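Long-range contacts in BILBO1_N domain-containing protein (Trypanosoma brucei equiperdum, PDB 7A1I), which is of unknown function but, carrying a ubiquitin-like BILBO1 N-terminal domain, probably works through protein-protein contacts: residues A57-V62 and F89-L94; C9-C14 and Q85-Q90. One frame throughout, in Å; residues are numbered along the deposited sequence.

Contact 1. Residues A57-V62 and F89-L94; sequences AVNSAV and FQPDTL. With NA (sodium ion), chain E.
Phe-89 and Ser-60 face each other as an antiparallel hydrogen-bonded pair, joined by one backbone bond. Phe-89 N donates to Ser-60 O over 2.8 Å (N-H...O angle 151°), while Phe-89 O takes its bond from Asn-59 N instead, at 3.1 Å, one residue before Ser-60. The CA of Val-58 also points its hydrogen at Phe-89 O. CG of Phe-89 stands anti to the carbonyl carbon (chi1 -66°), which carries the ring alongside strand 60-65, from Ser-60 toward Val-62. CB is the first atom to touch, lying 3.6 Å from Ser-60 O. Next along the ring, CD2 approaches Ser-60 OG at 3.8 Å, with CB of Ser-60 close by. Farther out, CE2 meets Val-62 CG2 at 3.9 Å, and Val-62 CG1 is almost as near, both methyls resting obliquely against the CE2 corner. Tyr-87, on the same strand as Phe-89, makes a T-shaped stack with it, laying CD1 over a Phe-89 face. Apolar side chains of another protein's chain pack on Phe-89 and Val-62. In the beta-grasp fold of ubiquitin-like domains this is where the third strand runs antiparallel to the last core strand; here the pairing ends at Phe-89, and the chain leaves the sheet as a loop. There Ala-57 O lies against aliphatic carbons, 3.4 Å from Gln-90 CG and 3.4 Å from Pro-91 CD. The amide end of Gln-90 reaches past this contact to Asp-13. On the backbone, Gln-90 O binds a sodium ion at a long 3.0 Å, and a water also binds the ion.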
ATOM      1  N   ALA A  57       8.392  -1.345  -7.408  1.00 38.87           N
ATOM      2  CA  ALA A  57       9.245  -0.887  -6.315  1.00 37.05           C
ATOM      3  C   ALA A  57       8.659   0.375  -5.695  1.00 39.28           C
ATOM      4  O   ALA A  57       7.951   1.145  -6.353  1.00 39.54           O
ATOM      5  CB  ALA A  57      10.679  -0.619  -6.781  1.00 37.63           C
ATOM      6  N   VAL A  58       8.969   0.588  -4.419  1.00 38.65           N
ATOM      7  CA  VAL A  58       8.527   1.771  -3.686  1.00 38.72           C
ATOM      8  C   VAL A  58       9.644   2.800  -3.678  1.00 39.44           C
ATOM      9  O   VAL A  58      10.785   2.482  -3.307  1.00 45.87           O
ATOM     10  CB  VAL A  58       8.113   1.412  -2.248  1.00 40.49           C
ATOM     11  CG1 VAL A  58       7.720   2.669  -1.468  1.00 41.26           C
ATOM     12  CG2 VAL A  58       6.971   0.426  -2.267  1.00 42.98           C
ATOM     13  N   ASN A  59       9.336   4.041  -4.085  1.00 36.33           N
ATOM     14  CA  ASN A  59      10.287   5.118  -3.836  1.00 42.69           C
ATOM     15  C   ASN A  59       9.770   6.173  -2.857  1.00 43.37           C
ATOM     16  O   ASN A  59      10.554   7.039  -2.446  1.00 41.82           O
ATOM     17  CB  ASN A  59      10.783   5.762  -5.157  1.00 45.45           C
ATOM     18  CG  ASN A  59       9.732   6.581  -5.880  1.00 46.13           C
ATOM     19  OD1 ASN A  59       8.533   6.396  -5.703  1.00 44.70           O
ATOM     20  ND2 ASN A  59      10.198   7.483  -6.740  1.00 48.00           N
ATOM     21  N   SER A  60       8.510   6.079  -2.421  1.00 45.63           N
ATOM     22  CA  SER A  60       7.954   6.948  -1.383  1.00 47.65           C
ATOM     23  C   SER A  60       6.695   6.303  -0.805  1.00 44.90           C
ATOM     24  O   SER A  60       5.983   5.594  -1.509  1.00 43.84           O
ATOM     25  CB  SER A  60       7.622   8.337  -1.952  1.00 52.51           C
ATOM     26  OG  SER A  60       7.123   9.183  -0.934  1.00 60.92           O
ATOM     27  N   ALA A  61       6.441   6.505   0.494  1.00 38.48           N
ATOM     28  CA  ALA A  61       5.251   5.940   1.138  1.00 37.22           C
ATOM     29  C   ALA A  61       4.507   6.974   1.981  1.00 39.71           C
ATOM     30  O   ALA A  61       5.139   7.802   2.643  1.00 44.33           O
ATOM     31  CB  ALA A  61       5.622   4.733   2.012  1.00 38.99           C
ATOM     32  N   VAL A  62       3.164   6.923   1.972  1.00 38.59           N
ATOM     33  CA  VAL A  62       2.355   7.796   2.821  1.00 37.86           C
ATOM     34  C   VAL A  62       1.291   6.973   3.535  1.00 39.35           C
ATOM     35  O   VAL A  62       0.927   5.876   3.115  1.00 37.73           O
ATOM     36  CB  VAL A  62       1.687   8.960   2.042  1.00 38.77           C
ATOM     37  CG1 VAL A  62       2.725   9.972   1.598  1.00 39.83           C
ATOM     38  CG2 VAL A  62       0.860   8.425   0.857  1.00 35.20           C
ATOM     39  N   PHE A  89       4.073   5.120  -3.538  1.00 35.18           N
ATOM     40  CA  PHE A  89       4.466   5.723  -4.800  1.00 36.85           C
ATOM     41  C   PHE A  89       5.554   4.880  -5.450  1.00 36.87           C
ATOM     42  O   PHE A  89       6.343   4.216  -4.769  1.00 34.41           O
ATOM     43  CB  PHE A  89       4.954   7.158  -4.585  1.00 40.18           C
ATOM     44  CG  PHE A  89       3.884   8.086  -4.120  1.00 43.73           C
ATOM     45  CD1 PHE A  89       2.873   8.488  -4.993  1.00 46.01           C
ATOM     46  CD2 PHE A  89       3.869   8.557  -2.808  1.00 44.52           C
ATOM     47  CE1 PHE A  89       1.869   9.337  -4.573  1.00 53.19           C
ATOM     48  CE2 PHE A  89       2.871   9.422  -2.384  1.00 48.03           C
ATOM     49  CZ  PHE A  89       1.861   9.810  -3.274  1.00 48.24           C
ATOM     50  N   GLN A  90       5.581   4.892  -6.784  1.00 37.56           N
ATOM     51  CA  GLN A  90       6.576   4.155  -7.546  1.00 38.27           C
ATOM     52  C   GLN A  90       7.410   5.090  -8.412  1.00 40.70           C
ATOM     53  O   GLN A  90       6.953   6.171  -8.795  1.00 43.69           O
ATOM     54  CB  GLN A  90       5.919   3.109  -8.458  1.00 39.91           C
ATOM     55  CG  GLN A  90       5.013   2.117  -7.769  1.00 40.46           C
ATOM     56  CD  GLN A  90       4.203   1.325  -8.783  1.00 41.08           C
ATOM     57  OE1 GLN A  90       4.772   0.649  -9.641  1.00 38.50           O
ATOM     58  NE2 GLN A  90       2.877   1.416  -8.703  1.00 46.18           N
ATOM     59  N   PRO A  91       8.626   4.692  -8.769  1.00 40.16           N
ATOM     60  CA  PRO A  91       9.364   5.423  -9.803  1.00 45.45           C
ATOM     61  C   PRO A  91       8.799   5.113 -11.186  1.00 45.75           C
ATOM     62  O   PRO A  91       8.112   4.112 -11.389  1.00 41.42           O
ATOM     63  CB  PRO A  91      10.790   4.888  -9.654  1.00 44.93           C
ATOM     64  CG  PRO A  91      10.593   3.481  -9.162  1.00 44.07           C
ATOM     65  CD  PRO A  91       9.395   3.540  -8.250  1.00 41.27           C
ATOM     66  N   ASP A  92       9.094   6.008 -12.138  1.00 45.32           N
ATOM     67  CA  ASP A  92       8.693   5.842 -13.547  1.00 45.90           C
ATOM     68  C   ASP A  92       7.178   5.653 -13.701  1.00 42.99           C
ATOM     69  O   ASP A  92       6.714   4.896 -14.557  1.00 46.46           O
ATOM     70  CB  ASP A  92       9.443   4.665 -14.192  1.00 43.56           C
ATOM     71  CG  ASP A  92      10.927   4.946 -14.399  1.00 48.09           C
ATOM     72  OD1 ASP A  92      11.247   5.940 -15.087  1.00 49.38           O
ATOM     73  OD2 ASP A  92      11.771   4.202 -13.824  1.00 45.14           O
ATOM     74  N   THR A  93       6.392   6.373 -12.897  1.00 41.49           N
ATOM     75  CA  THR A  93       4.955   6.138 -12.828  1.00 49.04           C
ATOM     76  C   THR A  93       4.208   7.463 -12.814  1.00 48.88           C
ATOM     77  O   THR A  93       4.511   8.342 -12.005  1.00 44.79           O
ATOM     78  CB  THR A  93       4.607   5.301 -11.572  1.00 47.09           C
ATOM     79  OG1 THR A  93       5.121   3.973 -11.715  1.00 42.05           O
ATOM     80  CG2 THR A  93       3.098   5.216 -11.355  1.00 46.38           C
ATOM     81  N   LEU A  94       3.258   7.617 -13.737  1.00 45.31           N
ATOM     82  CA  LEU A  94       2.293   8.712 -13.699  1.00 50.70           C
ATOM     83  C   LEU A  94       1.210   8.357 -12.692  1.00 49.36           C
ATOM     84  O   LEU A  94       0.476   7.377 -12.882  1.00 51.58           O
ATOM     85  CB  LEU A  94       1.689   8.969 -15.075  1.00 58.64           C
ATOM     86  CG  LEU A  94       0.723  10.160 -15.170  1.00 63.35           C
ATOM     87  CD1 LEU A  94       1.386  11.496 -14.835  1.00 53.95           C
ATOM     88  CD2 LEU A  94       0.087  10.214 -16.572  1.00 67.02           C
TER
HETATM   89 NA    NA E 201       7.169   8.936  -7.738  1.00 68.09          NA
HETATM   90  O   HOH W   1       7.157   0.289  -9.983  1.00 33.01           O
HETATM   91  O   HOH W   2       7.557   9.241  -5.609  1.00 47.44           O

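Contact 2. Residues C9-C14 and Q85-Q90; sequences CVATDC and QVYLFQ. With NA (sodium ion), chain E.
Cys-9, Val-10 and Ala-11 pair in parallel with Gln-85, Val-86 and Tyr-87, and three backbone bonds zip the two strands together. Val-86 N gives its hydrogen to Cys-9 O (2.7 Å), Ala-11 N to Val-86 O (2.8 Å) and Leu-88 N to Ala-11 O (2.9 Å). The strand directions diverge by 30°, and past the paired residues side chains take over the bonding. Thr-12, with OG1 anti to the backbone N (chi1 -163°), turns its hydroxyl across to donate to Leu-88 O at 2.9 Å. The extended side chain of Gln-90 then crosses Thr-12 at about a right angle: its NE2 donates to Asp-13 O at 2.7 Å, on a lone pair and nearly within its own amide plane, with a weak bond to Thr-12 OG1 as well. On one sheet face Val-10 and Val-86 lie side by side, and Val-10 CG1 presses on Leu-88 CD1 at a tight 3.5 Å. On the other face of the sheet, Ala-11 CB sits beside Gln-85 NE2 and the Tyr-87 ring, whose CE2 comes against Thr-12 CA. Gln-85, its amide against Cys-9 CB, folds back at chi2 (72°) to place NE2 3.1 Å from Val-86 O, entering from the opposite face of that carbonyl to Ala-11 N.

In the second shell, Asn-20 holds the same NE2. Tyr-87 OH is fixed by Asp-95 and Lys-18, and Lys-18 also bridges to Asp-13. These two parallel strands form the centre of the beta-grasp sheet. Strand 17-25 flanks the first and strand 60-65 the second, while Val-10, Thr-12 and Leu-88 pack against helix 32-50.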
ATOM      1  N   CYS A   9      -4.028  -1.820   5.305  1.00 38.89           N
ATOM      2  CA  CYS A   9      -4.220  -1.837   3.863  1.00 36.45           C
ATOM      3  C   CYS A   9      -3.134  -1.014   3.188  1.00 36.06           C
ATOM      4  O   CYS A   9      -2.678   0.002   3.728  1.00 37.73           O
ATOM      5  CB  CYS A   9      -5.586  -1.297   3.453  1.00 37.44           C
ATOM      6  SG  CYS A   9      -6.974  -2.283   3.993  1.00 47.19           S
ATOM      7  N   VAL A  10      -2.716  -1.479   2.015  1.00 32.57           N
ATOM      8  CA  VAL A  10      -1.626  -0.895   1.246  1.00 32.88           C
ATOM      9  C   VAL A  10      -2.097  -0.798  -0.195  1.00 33.25           C
ATOM     10  O   VAL A  10      -2.535  -1.804  -0.767  1.00 35.12           O
ATOM     11  CB  VAL A  10      -0.351  -1.735   1.326  1.00 31.89           C
ATOM     12  CG1 VAL A  10       0.765  -1.051   0.572  1.00 35.27           C
ATOM     13  CG2 VAL A  10       0.042  -1.941   2.819  1.00 34.06           C
ATOM     14  N   ALA A  11      -2.064   0.407  -0.766  1.00 30.95           N
ATOM     15  CA  ALA A  11      -2.555   0.583  -2.137  1.00 33.36           C
ATOM     16  C   ALA A  11      -1.446   1.187  -2.989  1.00 33.00           C
ATOM     17  O   ALA A  11      -0.450   1.708  -2.467  1.00 32.77           O
ATOM     18  CB  ALA A  11      -3.819   1.456  -2.186  1.00 33.29           C
ATOM     19  N   THR A  12      -1.588   1.028  -4.304  1.00 32.87           N
ATOM     20  CA  THR A  12      -0.621   1.561  -5.264  1.00 34.13           C
ATOM     21  C   THR A  12      -1.286   1.615  -6.637  1.00 35.77           C
ATOM     22  O   THR A  12      -2.381   1.093  -6.832  1.00 35.87           O
ATOM     23  CB  THR A  12       0.676   0.724  -5.291  1.00 34.10           C
ATOM     24  OG1 THR A  12       1.748   1.460  -5.914  1.00 35.58           O
ATOM     25  CG2 THR A  12       0.483  -0.613  -5.990  1.00 34.58           C
ATOM     26  N   ASP A  13      -0.600   2.241  -7.589  1.00 37.46           N
ATOM     27  CA  ASP A  13      -1.114   2.403  -8.944  1.00 39.57           C
ATOM     28  C   ASP A  13      -0.666   1.258  -9.848  1.00 40.54           C
ATOM     29  O   ASP A  13       0.505   0.881  -9.864  1.00 40.73           O
ATOM     30  CB  ASP A  13      -0.640   3.739  -9.520  1.00 41.56           C
ATOM     31  CG  ASP A  13      -1.234   4.040 -10.889  1.00 46.71           C
ATOM     32  OD1 ASP A  13      -2.276   4.732 -10.945  1.00 47.82           O
ATOM     33  OD2 ASP A  13      -0.645   3.609 -11.910  1.00 46.49           O
ATOM     34  N   CYS A  14      -1.599   0.722 -10.626  1.00 41.79           N
ATOM     35  CA  CYS A  14      -1.315  -0.327 -11.602  1.00 43.46           C
ATOM     36  C   CYS A  14      -1.971   0.092 -12.915  1.00 49.61           C
ATOM     37  O   CYS A  14      -3.197  -0.006 -13.077  1.00 49.82           O
ATOM     38  CB  CYS A  14      -1.807  -1.684 -11.119  1.00 42.48           C
ATOM     39  SG  CYS A  14      -1.360  -3.035 -12.229  1.00 53.93           S
ATOM     40  N   GLN A  85      -4.536   2.983   6.221  1.00 38.41           N
ATOM     41  CA  GLN A  85      -4.441   2.892   4.768  1.00 36.58           C
ATOM     42  C   GLN A  85      -3.108   3.502   4.356  1.00 34.65           C
ATOM     43  O   GLN A  85      -2.853   4.689   4.603  1.00 35.07           O
ATOM     44  CB  GLN A  85      -5.600   3.608   4.060  1.00 37.60           C
ATOM     45  CG  GLN A  85      -5.491   3.553   2.543  1.00 36.13           C
ATOM     46  CD  GLN A  85      -5.786   2.147   1.973  1.00 35.71           C
ATOM     47  OE1 GLN A  85      -6.871   1.601   2.175  1.00 37.29           O
ATOM     48  NE2 GLN A  85      -4.809   1.563   1.294  1.00 33.81           N
ATOM     49  N   VAL A  86      -2.273   2.693   3.745  1.00 36.18           N
ATOM     50  CA  VAL A  86      -0.991   3.117   3.204  1.00 33.56           C
ATOM     51  C   VAL A  86      -1.098   3.256   1.696  1.00 31.82           C
ATOM     52  O   VAL A  86      -1.856   2.520   1.036  1.00 34.30           O
ATOM     53  CB  VAL A  86       0.102   2.104   3.600  1.00 32.32           C
ATOM     54  CG1 VAL A  86       1.409   2.388   2.864  1.00 31.12           C
ATOM     55  CG2 VAL A  86       0.343   2.198   5.118  1.00 37.46           C
ATOM     56  N   TYR A  87      -0.343   4.210   1.142  1.00 36.78           N
ATOM     57  CA  TYR A  87      -0.212   4.357  -0.303  1.00 35.33           C
ATOM     58  C   TYR A  87       1.265   4.388  -0.662  1.00 34.10           C
ATOM     59  O   TYR A  87       2.034   5.153  -0.068  1.00 36.15           O
ATOM     60  CB  TYR A  87      -0.901   5.631  -0.829  1.00 36.74           C
ATOM     61  CG  TYR A  87      -1.021   5.651  -2.335  1.00 39.54           C
ATOM     62  CD1 TYR A  87      -0.116   6.366  -3.128  1.00 41.14           C
ATOM     63  CD2 TYR A  87      -2.054   4.966  -2.972  1.00 41.65           C
ATOM     64  CE1 TYR A  87      -0.242   6.381  -4.523  1.00 38.90           C
ATOM     65  CE2 TYR A  87      -2.178   4.968  -4.362  1.00 41.72           C
ATOM     66  CZ  TYR A  87      -1.275   5.663  -5.126  1.00 41.35           C
ATOM     67  OH  TYR A  87      -1.420   5.677  -6.500  1.00 42.29           O
ATOM     68  N   LEU A  88       1.643   3.585  -1.659  1.00 35.24           N
ATOM     69  CA  LEU A  88       3.021   3.463  -2.118  1.00 33.98           C
ATOM     70  C   LEU A  88       3.176   4.141  -3.473  1.00 35.83           C
ATOM     71  O   LEU A  88       2.445   3.819  -4.424  1.00 38.54           O
ATOM     72  CB  LEU A  88       3.448   1.996  -2.208  1.00 33.20           C
ATOM     73  CG  LEU A  88       3.288   1.223  -0.898  1.00 36.28           C
ATOM     74  CD1 LEU A  88       3.726  -0.239  -1.056  1.00 34.92           C
ATOM     75  CD2 LEU A  88       4.055   1.913   0.245  1.00 34.97           C
ATOM     76  N   PHE A  89       4.073   5.120  -3.538  1.00 35.18           N
ATOM     77  CA  PHE A  89       4.466   5.723  -4.800  1.00 36.85           C
ATOM     78  C   PHE A  89       5.554   4.880  -5.450  1.00 36.87           C
ATOM     79  O   PHE A  89       6.343   4.216  -4.769  1.00 34.41           O
ATOM     80  CB  PHE A  89       4.954   7.158  -4.585  1.00 40.18           C
ATOM     81  CG  PHE A  89       3.884   8.086  -4.120  1.00 43.73           C
ATOM     82  CD1 PHE A  89       2.873   8.488  -4.993  1.00 46.01           C
ATOM     83  CD2 PHE A  89       3.869   8.557  -2.808  1.00 44.52           C
ATOM     84  CE1 PHE A  89       1.869   9.337  -4.573  1.00 53.19           C
ATOM     85  CE2 PHE A  89       2.871   9.422  -2.384  1.00 48.03           C
ATOM     86  CZ  PHE A  89       1.861   9.810  -3.274  1.00 48.24           C
ATOM     87  N   GLN A  90       5.581   4.892  -6.784  1.00 37.56           N
ATOM     88  CA  GLN A  90       6.576   4.155  -7.546  1.00 38.27           C
ATOM     89  C   GLN A  90       7.410   5.090  -8.412  1.00 40.70           C
ATOM     90  O   GLN A  90       6.953   6.171  -8.795  1.00 43.69           O
ATOM     91  CB  GLN A  90       5.919   3.109  -8.458  1.00 39.91           C
ATOM     92  CG  GLN A  90       5.013   2.117  -7.769  1.00 40.46           C
ATOM     93  CD  GLN A  90       4.203   1.325  -8.783  1.00 41.08           C
ATOM     94  OE1 GLN A  90       4.772   0.649  -9.641  1.00 38.50           O
ATOM     95  NE2 GLN A  90       2.877   1.416  -8.703  1.00 46.18           N
TER
HETATM   96 NA    NA E 201       7.169   8.936  -7.738  1.00 68.09          NA
HETATM   97  O   HOH W   3       1.625   4.145  -7.165  1.00 28.02           O
HETATM   98  O   HOH W   2       7.557   9.241  -5.609  1.00 47.44           O

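The two contacts lie about 8 Å apart between centres and share Phe-89 and Gln-90, where strand 84-89 ends. Along the chain, residues 9-14 come first, then 57-62 after helix 32-50, and last the overlapping 85-90 and 89-94, paired with 9-14 and 57-62 respectively. Strand 84-89 therefore lies between strand 6-14, parallel to it in contact 2, and strand 60-65, antiparallel in contact 1. Packing of Val-58 and Ala-61 on Leu-88 and a probable hydrogen bond from Tyr-87 N to Val-62 O knit them together. Early, middle and late parts of the domain are thus closed into one mixed sheet, consistent with its ubiquitin-like family.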